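Local coordinates for protein taurine:2-oxoglutarate aminotransferase (Bifidobacterium kashiwanohense PV20-2, PDB 6JIX) that binds pyridoxal 5'-phosphate and probably moves an amino group from taurine to 2-oxoglutarate, as a class-III aminotransferase, at residues D37-F41 with I423-Q428; R48-M52 with L429-L433; G116-E121 with H144-A150. All coordinates share one frame; numbering follows the deposited sequence.

Contact 1 of 3, residues D37-F41 with I423-Q428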
ATOM      1  N   ASP A  37      -5.518 -16.615  18.196  1.00 26.78           N
ATOM      2  CA  ASP A  37      -4.361 -17.242  18.824  1.00 24.90           C
ATOM      3  C   ASP A  37      -4.027 -18.602  18.198  1.00 28.42           C
ATOM      4  O   ASP A  37      -4.904 -19.457  18.018  1.00 24.75           O
ATOM      5  CB  ASP A  37      -4.606 -17.377  20.332  1.00 27.33           C
ATOM      6  CG  ASP A  37      -3.452 -18.027  21.046  1.00 26.63           C
ATOM      7  OD1 ASP A  37      -2.309 -17.541  20.908  1.00 24.30           O
ATOM      8  OD2 ASP A  37      -3.690 -19.053  21.709  1.00 33.67           O
ATOM      9  N   GLY A  38      -2.757 -18.813  17.853  1.00 24.91           N
ATOM     10  CA  GLY A  38      -2.400 -20.041  17.176  1.00 20.35           C
ATOM     11  C   GLY A  38      -3.125 -20.130  15.854  1.00 29.48           C
ATOM     12  O   GLY A  38      -3.140 -19.184  15.056  1.00 31.54           O
ATOM     13  N   ILE A  39      -3.772 -21.267  15.625  1.00 28.38           N
ATOM     14  CA  ILE A  39      -4.488 -21.515  14.386  1.00 26.48           C
ATOM     15  C   ILE A  39      -5.988 -21.225  14.525  1.00 31.99           C
ATOM     16  O   ILE A  39      -6.779 -21.721  13.722  1.00 39.96           O
ATOM     17  CB  ILE A  39      -4.253 -22.943  13.874  1.00 26.26           C
ATOM     18  CG1 ILE A  39      -5.050 -23.928  14.731  1.00 24.89           C
ATOM     19  CG2 ILE A  39      -2.752 -23.265  13.850  1.00 24.40           C
ATOM     20  CD1 ILE A  39      -5.287 -25.258  14.088  1.00 24.46           C
ATOM     21  N   TYR A  40      -6.400 -20.461  15.543  1.00 24.53           N
ATOM     22  CA  TYR A  40      -7.812 -20.230  15.827  1.00 22.60           C
ATOM     23  C   TYR A  40      -8.109 -18.745  15.961  1.00 26.71           C
ATOM     24  O   TYR A  40      -7.216 -17.916  16.172  1.00 27.44           O
ATOM     25  CB  TYR A  40      -8.269 -20.937  17.119  1.00 28.63           C
ATOM     26  CG  TYR A  40      -7.839 -22.374  17.187  1.00 26.82           C
ATOM     27  CD1 TYR A  40      -8.525 -23.359  16.481  1.00 27.38           C
ATOM     28  CD2 TYR A  40      -6.733 -22.743  17.929  1.00 23.55           C
ATOM     29  CE1 TYR A  40      -8.122 -24.678  16.524  1.00 27.01           C
ATOM     30  CE2 TYR A  40      -6.319 -24.054  17.980  1.00 27.01           C
ATOM     31  CZ  TYR A  40      -7.019 -25.023  17.279  1.00 27.89           C
ATOM     32  OH  TYR A  40      -6.588 -26.331  17.330  1.00 28.32           O
ATOM     33  N   PHE A  41      -9.394 -18.420  15.835  1.00 25.80           N
ATOM     34  CA  PHE A  41      -9.916 -17.127  16.258  1.00 25.97           C
ATOM     35  C   PHE A  41     -11.345 -17.343  16.743  1.00 29.45           C
ATOM     36  O   PHE A  41     -11.938 -18.408  16.516  1.00 28.59           O
ATOM     37  CB  PHE A  41      -9.821 -16.059  15.154  1.00 22.40           C
ATOM     38  CG  PHE A  41     -10.502 -16.419  13.871  1.00 24.47           C
ATOM     39  CD1 PHE A  41     -11.859 -16.199  13.701  1.00 25.38           C
ATOM     40  CD2 PHE A  41      -9.774 -16.935  12.806  1.00 28.51           C
ATOM     41  CE1 PHE A  41     -12.484 -16.504  12.497  1.00 24.29           C
ATOM     42  CE2 PHE A  41     -10.393 -17.243  11.607  1.00 25.71           C
ATOM     43  CZ  PHE A  41     -11.753 -17.028  11.454  1.00 23.70           C
ATOM     44  N   ILE A 423       2.249 -23.742  11.195  1.00 25.25           N
ATOM     45  CA  ILE A 423       2.537 -24.332  12.498  1.00 27.62           C
ATOM     46  C   ILE A 423       1.525 -25.395  12.894  1.00 26.04           C
ATOM     47  O   ILE A 423       1.645 -25.966  13.986  1.00 25.85           O
ATOM     48  CB  ILE A 423       2.601 -23.269  13.623  1.00 24.75           C
ATOM     49  CG1 ILE A 423       1.248 -22.578  13.801  1.00 19.13           C
ATOM     50  CG2 ILE A 423       3.719 -22.264  13.371  1.00 23.49           C
ATOM     51  CD1 ILE A 423       1.255 -21.540  14.886  1.00 21.27           C
ATOM     52  N   ILE A 424       0.506 -25.647  12.066  1.00 25.59           N
ATOM     53  CA  ILE A 424      -0.466 -26.681  12.394  1.00 29.10           C
ATOM     54  C   ILE A 424       0.246 -28.023  12.619  1.00 30.80           C
ATOM     55  O   ILE A 424       1.246 -28.350  11.964  1.00 27.72           O
ATOM     56  CB  ILE A 424      -1.536 -26.786  11.294  1.00 27.40           C
ATOM     57  CG1 ILE A 424      -2.843 -27.333  11.885  1.00 26.04           C
ATOM     58  CG2 ILE A 424      -1.030 -27.629  10.136  1.00 29.03           C
ATOM     59  CD1 ILE A 424      -3.985 -27.371  10.899  1.00 29.35           C
ATOM     60  N   THR A 425      -0.277 -28.810  13.549  1.00 30.18           N
ATOM     61  CA  THR A 425       0.331 -30.082  13.902  1.00 31.91           C
ATOM     62  C   THR A 425      -0.462 -31.201  13.258  1.00 31.74           C
ATOM     63  O   THR A 425      -1.602 -31.004  12.821  1.00 33.50           O
ATOM     64  CB  THR A 425       0.358 -30.264  15.419  1.00 31.91           C
ATOM     65  OG1 THR A 425      -0.991 -30.342  15.902  1.00 30.48           O
ATOM     66  CG2 THR A 425       1.080 -29.084  16.067  1.00 22.70           C
ATOM     67  N   ALA A 426       0.157 -32.383  13.198  1.00 25.50           N
ATOM     68  CA  ALA A 426      -0.553 -33.556  12.695  1.00 29.70           C
ATOM     69  C   ALA A 426      -1.880 -33.752  13.427  1.00 33.62           C
ATOM     70  O   ALA A 426      -2.922 -33.964  12.794  1.00 33.20           O
ATOM     71  CB  ALA A 426       0.324 -34.805  12.814  1.00 22.92           C
ATOM     72  N   GLU A 427      -1.870 -33.662  14.766  1.00 31.56           N
ATOM     73  CA  GLU A 427      -3.109 -33.897  15.503  1.00 36.90           C
ATOM     74  C   GLU A 427      -4.182 -32.896  15.098  1.00 35.05           C
ATOM     75  O   GLU A 427      -5.349 -33.249  14.896  1.00 33.05           O
ATOM     76  CB  GLU A 427      -2.867 -33.839  17.017  1.00 34.98           C
ATOM     77  CG  GLU A 427      -4.048 -34.427  17.828  1.00 51.24           C
ATOM     78  CD  GLU A 427      -4.510 -33.549  19.017  1.00 64.69           C
ATOM     79  OE1 GLU A 427      -5.744 -33.508  19.215  1.00 61.08           O
ATOM     80  OE2 GLU A 427      -3.688 -32.949  19.784  1.00 64.52           O
ATOM     81  N   GLN A 428      -3.796 -31.646  14.917  1.00 33.45           N
ATOM     82  CA  GLN A 428      -4.774 -30.647  14.525  1.00 36.45           C
ATOM     83  C   GLN A 428      -5.352 -30.958  13.148  1.00 31.75           C
ATOM     84  O   GLN A 428      -6.571 -30.903  12.944  1.00 31.55           O
ATOM     85  CB  GLN A 428      -4.116 -29.273  14.560  1.00 36.46           C
ATOM     86  CG  GLN A 428      -4.087 -28.655  15.945  1.00 28.20           C
ATOM     87  CD  GLN A 428      -3.185 -27.432  16.015  1.00 28.90           C
ATOM     88  OE1 GLN A 428      -2.058 -27.448  15.500  1.00 26.60           O
ATOM     89  NE2 GLN A 428      -3.677 -26.361  16.646  1.00 23.71           N
TER
HETATM   90  O   HOH W   1      -2.941 -23.596  17.291  1.00 27.27           O
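Q428 NE2 has two partners: it gives a hydrogen bond of 3.0 Å to Y40 OH, and a second one to a water whose oxygen is 2.9 Å from NE2. The bond to the tyrosine is nearly straight, 164° at the hydrogen, and Y40 OH sits close to the amide plane, where an N-H of the group can point at it. The same water accepts from I39 N at 3.0 Å, which ties the amide to the backbone as well. At the other end of the amide, Q428 OE1 takes T425 N at 3.0 Å in the carbonyl plane, and also T425 OG1, which is tilted 34° from that plane. Q428 N returns a bond to T425 OG1. This is a capping box at the start of helix 426-447, and the chain of Q428, extended beyond CG, carries its amide from the cap across to the strand.

I39 fills the apolar side. Its CG1 stands between its own backbone N and carbonyl carbon (chi1 75°) and lies 3.3 Å above the plane of the Y40 ring, over its centre. Beyond it, I39 CD1 meets Q428 CD at 3.6 Å and I424 CG1 at 3.9 Å, while I39 CG2 passes I423 CG1 at 4.1 Å. The type II' turn from D37 to Y40, with G38 at positive phi, presents the isoleucine to the helix start, and the backbone of I39 also pairs with D51 of strand 48-51.

The pattern of donors fixes the sense of the amide: turned over, Q428 would set its NH2 against the N-H of T425. One side chain thus serves helix capping with its oxygen and joins the helix to the hairpin with its nitrogen.

Contact 2 of 3, residues R48-M52 with L429-L433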
ATOM      1  N   ARG A  48     -15.309 -21.115  18.286  1.00 29.71           N
ATOM      2  CA  ARG A  48     -13.939 -21.156  17.803  1.00 30.95           C
ATOM      3  C   ARG A  48     -13.907 -21.573  16.337  1.00 33.37           C
ATOM      4  O   ARG A  48     -14.539 -22.564  15.951  1.00 30.90           O
ATOM      5  CB  ARG A  48     -13.118 -22.131  18.653  1.00 30.11           C
ATOM      6  CG  ARG A  48     -11.731 -22.439  18.127  1.00 28.92           C
ATOM      7  CD  ARG A  48     -11.134 -23.603  18.869  1.00 28.08           C
ATOM      8  NE  ARG A  48     -11.526 -24.869  18.257  1.00 30.90           N
ATOM      9  CZ  ARG A  48     -10.808 -25.982  18.334  1.00 28.66           C
ATOM     10  NH1 ARG A  48      -9.665 -25.981  19.003  1.00 29.98           N
ATOM     11  NH2 ARG A  48     -11.234 -27.090  17.748  1.00 29.11           N
ATOM     12  N   TYR A  49     -13.153 -20.829  15.532  1.00 28.87           N
ATOM     13  CA  TYR A  49     -12.945 -21.159  14.130  1.00 31.19           C
ATOM     14  C   TYR A  49     -11.494 -21.583  13.951  1.00 27.50           C
ATOM     15  O   TYR A  49     -10.582 -20.890  14.410  1.00 30.51           O
ATOM     16  CB  TYR A  49     -13.302 -19.961  13.224  1.00 28.82           C
ATOM     17  CG  TYR A  49     -14.735 -19.530  13.446  1.00 31.00           C
ATOM     18  CD1 TYR A  49     -15.786 -20.109  12.726  1.00 31.13           C
ATOM     19  CD2 TYR A  49     -15.050 -18.605  14.440  1.00 30.09           C
ATOM     20  CE1 TYR A  49     -17.115 -19.749  12.970  1.00 32.43           C
ATOM     21  CE2 TYR A  49     -16.373 -18.234  14.694  1.00 33.25           C
ATOM     22  CZ  TYR A  49     -17.402 -18.809  13.960  1.00 38.20           C
ATOM     23  OH  TYR A  49     -18.702 -18.422  14.227  1.00 40.62           O
ATOM     24  N   THR A  50     -11.280 -22.701  13.269  1.00 25.70           N
ATOM     25  CA  THR A  50      -9.934 -23.152  12.951  1.00 28.18           C
ATOM     26  C   THR A  50      -9.566 -22.522  11.617  1.00 31.96           C
ATOM     27  O   THR A  50     -10.249 -22.745  10.606  1.00 33.67           O
ATOM     28  CB  THR A  50      -9.856 -24.683  12.879  1.00 30.27           C
ATOM     29  OG1 THR A  50     -10.649 -25.264  13.927  1.00 29.61           O
ATOM     30  CG2 THR A  50      -8.420 -25.170  13.032  1.00 25.17           C
ATOM     31  N   ASP A  51      -8.477 -21.754  11.609  1.00 26.33           N
ATOM     32  CA  ASP A  51      -8.150 -20.912  10.459  1.00 28.11           C
ATOM     33  C   ASP A  51      -7.440 -21.755   9.397  1.00 28.05           C
ATOM     34  O   ASP A  51      -6.225 -21.685   9.192  1.00 25.32           O
ATOM     35  CB  ASP A  51      -7.305 -19.730  10.909  1.00 26.42           C
ATOM     36  CG  ASP A  51      -7.112 -18.706   9.819  1.00 32.10           C
ATOM     37  OD1 ASP A  51      -7.813 -18.793   8.783  1.00 34.06           O
ATOM     38  OD2 ASP A  51      -6.255 -17.811  10.008  1.00 34.84           O
ATOM     39  N   MET A  52      -8.234 -22.540   8.673  1.00 26.07           N
ATOM     40  CA  MET A  52      -7.696 -23.446   7.667  1.00 28.46           C
ATOM     41  C   MET A  52      -7.260 -22.747   6.368  1.00 30.03           C
ATOM     42  O   MET A  52      -6.625 -23.390   5.520  1.00 30.24           O
ATOM     43  CB  MET A  52      -8.738 -24.533   7.383  1.00 26.74           C
ATOM     44  CG  MET A  52      -8.983 -25.423   8.583  1.00 30.55           C
ATOM     45  SD  MET A  52      -7.457 -26.206   9.165  1.00 27.96           S
ATOM     46  CE  MET A  52      -7.178 -27.349   7.797  1.00 31.30           C
ATOM     47  N   LEU A 429      -4.490 -31.269  12.181  1.00 29.34           N
ATOM     48  CA  LEU A 429      -4.981 -31.713  10.880  1.00 30.02           C
ATOM     49  C   LEU A 429      -5.982 -32.851  11.052  1.00 32.14           C
ATOM     50  O   LEU A 429      -7.088 -32.822  10.493  1.00 31.25           O
ATOM     51  CB  LEU A 429      -3.807 -32.142   9.995  1.00 28.76           C
ATOM     52  CG  LEU A 429      -2.970 -30.990   9.421  1.00 27.46           C
ATOM     53  CD1 LEU A 429      -1.765 -31.517   8.669  1.00 25.00           C
ATOM     54  CD2 LEU A 429      -3.819 -30.107   8.532  1.00 28.45           C
ATOM     55  N   GLU A 430      -5.618 -33.857  11.856  1.00 36.17           N
ATOM     56  CA  GLU A 430      -6.489 -35.012  12.057  1.00 35.24           C
ATOM     57  C   GLU A 430      -7.816 -34.644  12.703  1.00 31.01           C
ATOM     58  O   GLU A 430      -8.743 -35.458  12.683  1.00 34.50           O
ATOM     59  CB  GLU A 430      -5.776 -36.085  12.882  1.00 35.77           C
ATOM     60  CG  GLU A 430      -5.076 -37.129  12.004  1.00 41.57           C
ATOM     61  CD  GLU A 430      -3.636 -37.378  12.423  1.00 53.63           C
ATOM     62  OE1 GLU A 430      -3.365 -37.388  13.654  1.00 51.60           O
ATOM     63  OE2 GLU A 430      -2.780 -37.555  11.516  1.00 52.71           O
ATOM     64  N   GLU A 431      -7.924 -33.457  13.295  1.00 32.50           N
ATOM     65  CA  GLU A 431      -9.176 -33.008  13.888  1.00 33.02           C
ATOM     66  C   GLU A 431     -10.018 -32.185  12.935  1.00 34.22           C
ATOM     67  O   GLU A 431     -11.244 -32.157  13.079  1.00 36.87           O
ATOM     68  CB  GLU A 431      -8.933 -32.139  15.134  1.00 37.96           C
ATOM     69  CG  GLU A 431      -7.819 -32.582  16.077  1.00 40.61           C
ATOM     70  CD  GLU A 431      -7.751 -31.702  17.320  1.00 47.84           C
ATOM     71  OE1 GLU A 431      -7.817 -30.458  17.146  1.00 41.41           O
ATOM     72  OE2 GLU A 431      -7.650 -32.255  18.451  1.00 48.29           O
ATOM     73  N   GLU A 432      -9.386 -31.475  12.000  1.00 33.79           N
ATOM     74  CA  GLU A 432     -10.100 -30.543  11.130  1.00 32.00           C
ATOM     75  C   GLU A 432     -10.540 -31.169   9.823  1.00 32.24           C
ATOM     76  O   GLU A 432     -11.662 -30.913   9.372  1.00 33.28           O
ATOM     77  CB  GLU A 432      -9.230 -29.322  10.821  1.00 30.44           C
ATOM     78  CG  GLU A 432      -8.940 -28.448  12.027  1.00 31.66           C
ATOM     79  CD  GLU A 432     -10.193 -28.026  12.779  1.00 34.97           C
ATOM     80  OE1 GLU A 432     -11.282 -27.839  12.158  1.00 27.98           O
ATOM     81  OE2 GLU A 432     -10.066 -27.892  14.016  1.00 34.79           O
ATOM     82  N   LEU A 433      -9.670 -31.977   9.210  1.00 32.29           N
ATOM     83  CA  LEU A 433      -9.972 -32.533   7.894  1.00 30.57           C
ATOM     84  C   LEU A 433     -11.278 -33.312   7.860  1.00 31.99           C
ATOM     85  O   LEU A 433     -12.013 -33.179   6.868  1.00 38.57           O
ATOM     86  CB  LEU A 433      -8.800 -33.401   7.421  1.00 25.65           C
ATOM     87  CG  LEU A 433      -7.593 -32.522   7.093  1.00 28.03           C
ATOM     88  CD1 LEU A 433      -6.435 -33.326   6.540  1.00 21.12           C
ATOM     89  CD2 LEU A 433      -7.993 -31.394   6.125  1.00 27.61           C
TER
HETATM   90  O   HOH W   2     -10.328 -29.616  17.661  1.00 31.09           O
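T50 and E432 approach from opposite directions in the close part of this contact. T50 OG1 donates to E432 OE2 at 2.7 Å, arriving from above the carboxylate plane, 63° out of it. The methyl of the same threonine rests on the glutamate chain, T50 CG2 to E432 CG 3.5 Å. E432 is bent at chi2 (-53°), which folds its carboxylate back against T50 while leaving CB and CG to M52, whose sulfur crosses them with SD 3.9 Å from E432 CG. M52 is itself bent at chi2 and chi3, and its methyl meets the ends of two leucines whose CB atoms are directed away from the strand: CE is 4.4 Å from L429 CD2 and 4.5 Å from L433 CD2. F407 also packs on E432, which is buried.

The side of R48 is looser. R48 NH2 stays 4.0 Å from E432 OE2, and the oxygen is well out of the guanidinium plane, so this long salt bridge works through charge alone, with no N-H directed at the acid. R48 NH2 does hydrogen-bond, in the guanidinium plane, to a water, which in turn donates to E431 OE1. The exposed arginine is therefore linked through this water to E431, the residue before E432, and its charge probably helps to offset that of E432.

D51, the residue between T50 and M52, touches a bound glutamic acid, and its carboxylate is hydrogen-bonded to H63. The C-terminal helix 426-447 packed on a mixed sheet whose strands come mainly from the N-terminal part is consistent with the small domain of fold type I, class-III aminotransferases, which combines both ends of the chain.

Contact 3 of 3, residues G116-E121 with H144-A150; sequences GADSNE and HGSTIGA. With PLP (pyridoxal-5'-phosphate), chain G.
The amide of N120 and the imidazole of H144 stand almost perpendicular, 84° between planes, with N120 ND2 at the edge of the H144 ring and near its plane. That nitrogen is directed at the main chain: N120 ND2 to H144 O measures 3.0 Å at 173°, with the acceptor in the amide plane. D252 joins the two side chains from outside, taking N120 ND2 and H144 ND1 on one carboxylate oxygen, while T278 serves N120 OD1. The main chain of H144 stands above the plane of the PLP pyridine, offset past its C6 side, with H144 C 3.5 Å from PLP C6; N120 ND2 lies at that ring's edge, close to its plane and 3.8 Å from C6.

A117 CB packs 3.8 Å from G145 CA, where a side chain on the glycine would collide. At the far end E121, bent at chi2 (-101°), takes T147 OG1 on its OE1; the separation is too short to be trusted at this resolution. G149 N (3.1 Å) and A150 N add weak bonds to that E121 OE1, and E121 OE2 accepts from I148 N of the second subunit. With only an alanine here, G149 N, A150 N and I148 N of the second subunit would probably lose their carboxylate acceptor, weakening the join between subunits.

G116 N and A117 N bind PLP O1P and O2P respectively, both at 3.0 Å. Thus the start of helix 116-131 probably stabilises the phosphate charge, much as the first N-H groups of helix 148-153 would favour the E121 carboxylate.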
ATOM      1  N   GLY A 116       1.278  -6.417  -1.146  1.00 20.89           N
ATOM      2  CA  GLY A 116       1.529  -7.090  -2.402  1.00 20.74           C
ATOM      3  C   GLY A 116       1.321  -6.240  -3.647  1.00 25.40           C
ATOM      4  O   GLY A 116       2.167  -6.241  -4.553  1.00 21.73           O
ATOM      5  N   ALA A 117       0.203  -5.506  -3.711  1.00 27.05           N
ATOM      6  CA  ALA A 117      -0.100  -4.741  -4.918  1.00 24.59           C
ATOM      7  C   ALA A 117       0.988  -3.720  -5.222  1.00 22.08           C
ATOM      8  O   ALA A 117       1.454  -3.632  -6.362  1.00 20.28           O
ATOM      9  CB  ALA A 117      -1.460  -4.057  -4.799  1.00 18.84           C
ATOM     10  N   ASP A 118       1.435  -2.945  -4.216  1.00 23.11           N
ATOM     11  CA  ASP A 118       2.415  -1.913  -4.558  1.00 24.11           C
ATOM     12  C   ASP A 118       3.775  -2.533  -4.890  1.00 23.89           C
ATOM     13  O   ASP A 118       4.543  -1.965  -5.681  1.00 24.97           O
ATOM     14  CB  ASP A 118       2.500  -0.791  -3.502  1.00 15.74           C
ATOM     15  CG  ASP A 118       2.726  -1.280  -2.077  1.00 30.35           C
ATOM     16  OD1 ASP A 118       2.604  -2.494  -1.774  1.00 30.00           O
ATOM     17  OD2 ASP A 118       3.027  -0.400  -1.231  1.00 29.85           O
ATOM     18  N   SER A 119       4.075  -3.717  -4.360  1.00 18.54           N
ATOM     19  CA  SER A 119       5.328  -4.348  -4.757  1.00 25.14           C
ATOM     20  C   SER A 119       5.282  -4.829  -6.215  1.00 21.68           C
ATOM     21  O   SER A 119       6.279  -4.725  -6.940  1.00 22.48           O
ATOM     22  CB  SER A 119       5.656  -5.494  -3.804  1.00 23.43           C
ATOM     23  OG  SER A 119       4.470  -6.162  -3.438  1.00 27.12           O
ATOM     24  N   ASN A 120       4.135  -5.303  -6.691  1.00 20.12           N
ATOM     25  CA  ASN A 120       4.044  -5.612  -8.115  1.00 19.17           C
ATOM     26  C   ASN A 120       4.083  -4.349  -8.964  1.00 21.98           C
ATOM     27  O   ASN A 120       4.734  -4.327 -10.019  1.00 21.85           O
ATOM     28  CB  ASN A 120       2.800  -6.447  -8.392  1.00 18.37           C
ATOM     29  CG  ASN A 120       2.979  -7.881  -7.941  1.00 19.79           C
ATOM     30  OD1 ASN A 120       4.093  -8.391  -7.960  1.00 16.77           O
ATOM     31  ND2 ASN A 120       1.904  -8.523  -7.505  1.00 19.16           N
ATOM     32  N   GLU A 121       3.375  -3.291  -8.530  1.00 25.30           N
ATOM     33  CA  GLU A 121       3.449  -1.992  -9.203  1.00 22.45           C
ATOM     34  C   GLU A 121       4.891  -1.560  -9.385  1.00 20.63           C
ATOM     35  O   GLU A 121       5.294  -1.105 -10.457  1.00 22.33           O
ATOM     36  CB  GLU A 121       2.704  -0.921  -8.402  1.00 27.58           C
ATOM     37  CG  GLU A 121       1.241  -1.189  -8.125  1.00 27.46           C
ATOM     38  CD  GLU A 121       0.335  -0.421  -9.063  1.00 32.55           C
ATOM     39  OE1 GLU A 121      -0.863  -0.277  -8.745  1.00 32.32           O
ATOM     40  OE2 GLU A 121       0.824   0.039 -10.125  1.00 35.61           O
ATOM     41  N   HIS A 144      -2.731 -10.101  -9.029  1.00 30.57           N
ATOM     42  CA  HIS A 144      -1.543  -9.375  -8.584  1.00 30.30           C
ATOM     43  C   HIS A 144      -1.830  -8.117  -7.779  1.00 27.51           C
ATOM     44  O   HIS A 144      -0.895  -7.367  -7.484  1.00 27.02           O
ATOM     45  CB  HIS A 144      -0.669  -8.994  -9.786  1.00 29.33           C
ATOM     46  CG  HIS A 144      -0.154 -10.172 -10.546  1.00 29.14           C
ATOM     47  ND1 HIS A 144       0.847 -10.987 -10.065  1.00 25.76           N
ATOM     48  CD2 HIS A 144      -0.511 -10.681 -11.752  1.00 30.10           C
ATOM     49  CE1 HIS A 144       1.095 -11.939 -10.948  1.00 25.29           C
ATOM     50  NE2 HIS A 144       0.290 -11.773 -11.983  1.00 25.29           N
ATOM     51  N   GLY A 145      -3.089  -7.832  -7.459  1.00 28.68           N
ATOM     52  CA  GLY A 145      -3.446  -6.646  -6.710  1.00 30.34           C
ATOM     53  C   GLY A 145      -4.552  -5.869  -7.398  1.00 31.22           C
ATOM     54  O   GLY A 145      -4.940  -6.151  -8.529  1.00 36.14           O
ATOM     55  N   SER A 146      -5.038  -4.849  -6.687  1.00 32.41           N
ATOM     56  CA  SER A 146      -6.230  -4.127  -7.112  1.00 31.05           C
ATOM     57  C   SER A 146      -5.962  -2.692  -7.546  1.00 30.77           C
ATOM     58  O   SER A 146      -6.843  -2.070  -8.162  1.00 33.37           O
ATOM     59  CB  SER A 146      -7.277  -4.123  -5.989  1.00 29.24           C
ATOM     60  OG  SER A 146      -6.649  -3.914  -4.743  1.00 36.80           O
ATOM     61  N   THR A 147      -4.784  -2.150  -7.264  1.00 24.97           N
ATOM     62  CA  THR A 147      -4.490  -0.814  -7.752  1.00 32.50           C
ATOM     63  C   THR A 147      -4.312  -0.850  -9.272  1.00 32.11           C
ATOM     64  O   THR A 147      -4.080  -1.907  -9.864  1.00 35.90           O
ATOM     65  CB  THR A 147      -3.261  -0.245  -7.027  1.00 31.33           C
ATOM     66  OG1 THR A 147      -2.234  -1.237  -6.947  1.00 28.85           O
ATOM     67  CG2 THR A 147      -3.628   0.145  -5.611  1.00 23.41           C
ATOM     68  N   ILE A 148      -4.433   0.321  -9.913  1.00 28.75           N
ATOM     69  CA  ILE A 148      -4.578   0.358 -11.374  1.00 29.58           C
ATOM     70  C   ILE A 148      -3.456  -0.422 -12.062  1.00 31.04           C
ATOM     71  O   ILE A 148      -3.685  -1.128 -13.054  1.00 29.42           O
ATOM     72  CB  ILE A 148      -4.657   1.816 -11.874  1.00 32.35           C
ATOM     73  CG1 ILE A 148      -5.853   2.531 -11.214  1.00 29.02           C
ATOM     74  CG2 ILE A 148      -4.739   1.873 -13.418  1.00 22.26           C
ATOM     75  CD1 ILE A 148      -6.283   3.797 -11.880  1.00 19.95           C
ATOM     76  N   GLY A 149      -2.224  -0.293 -11.570  1.00 30.78           N
ATOM     77  CA  GLY A 149      -1.125  -1.008 -12.198  1.00 31.73           C
ATOM     78  C   GLY A 149      -1.201  -2.512 -11.988  1.00 36.30           C
ATOM     79  O   GLY A 149      -1.137  -3.294 -12.945  1.00 31.81           O
ATOM     80  N   ALA A 150      -1.329  -2.942 -10.728  1.00 30.28           N
ATOM     81  CA  ALA A 150      -1.367  -4.374 -10.464  1.00 30.31           C
ATOM     82  C   ALA A 150      -2.637  -5.019 -11.018  1.00 33.67           C
ATOM     83  O   ALA A 150      -2.617  -6.196 -11.403  1.00 31.61           O
ATOM     84  CB  ALA A 150      -1.251  -4.630  -8.961  1.00 25.76           C
TER
HETATM   85  N1  PLP G 503      -0.286 -11.210  -5.501  1.00 29.01           N
HETATM   86  C2  PLP G 503      -0.874 -12.338  -5.092  1.00 28.05           C
HETATM   87  C2A PLP G 503      -0.379 -13.689  -5.577  1.00 27.30           C
HETATM   88  C3  PLP G 503      -1.972 -12.293  -4.197  1.00 24.86           C
HETATM   89  O3  PLP G 503      -2.603 -13.442  -3.760  1.00 29.07           O
HETATM   90  C4  PLP G 503      -2.434 -11.080  -3.737  1.00 29.01           C
HETATM   91  C4A PLP G 503      -3.640 -11.068  -2.753  1.00 32.02           C
HETATM   92  O4A PLP G 503      -4.461 -11.986  -2.762  1.00 31.04           O
HETATM   93  C5  PLP G 503      -1.773  -9.901  -4.200  1.00 27.70           C
HETATM   94  C6  PLP G 503      -0.688  -9.997  -5.083  1.00 23.38           C
HETATM   95  C5A PLP G 503      -2.262  -8.494  -3.697  1.00 29.15           C
HETATM   96  O4P PLP G 503      -1.729  -8.343  -2.420  1.00 28.14           O
HETATM   97  P   PLP G 503      -2.308  -7.188  -1.430  1.00 27.70           P
HETATM   98  O1P PLP G 503      -1.466  -7.070  -0.236  1.00 25.99           O
HETATM   99  O2P PLP G 503      -2.213  -5.849  -2.047  1.00 29.83           O
HETATM  100  O3P PLP G 503      -3.913  -7.544  -1.069  1.00 25.02           O

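Overall arrangement
Contacts 1 and 2 are two successive stations of one interface, their centres 7 Å apart: both lay the same helix, 426-447, on neighbouring strands 40-43 and 48-51. They touch directly, with I39 CD1 3.3 Å from T50 CG2. Contact 2 is the nearer to bound glutamic acid: D51 touches one, whereas the side chain of Y40 in contact 1 is about 11 Å from one. The side chain of M52 is also about 5 Å from that of T409. Contact 3 is on the other side of the chain's centre, its centre 31 and 32 Å from those of contacts 1 and 2. It forms part of the cofactor site, and T313 of the second subunit adds a hydrogen bond to the cofactor.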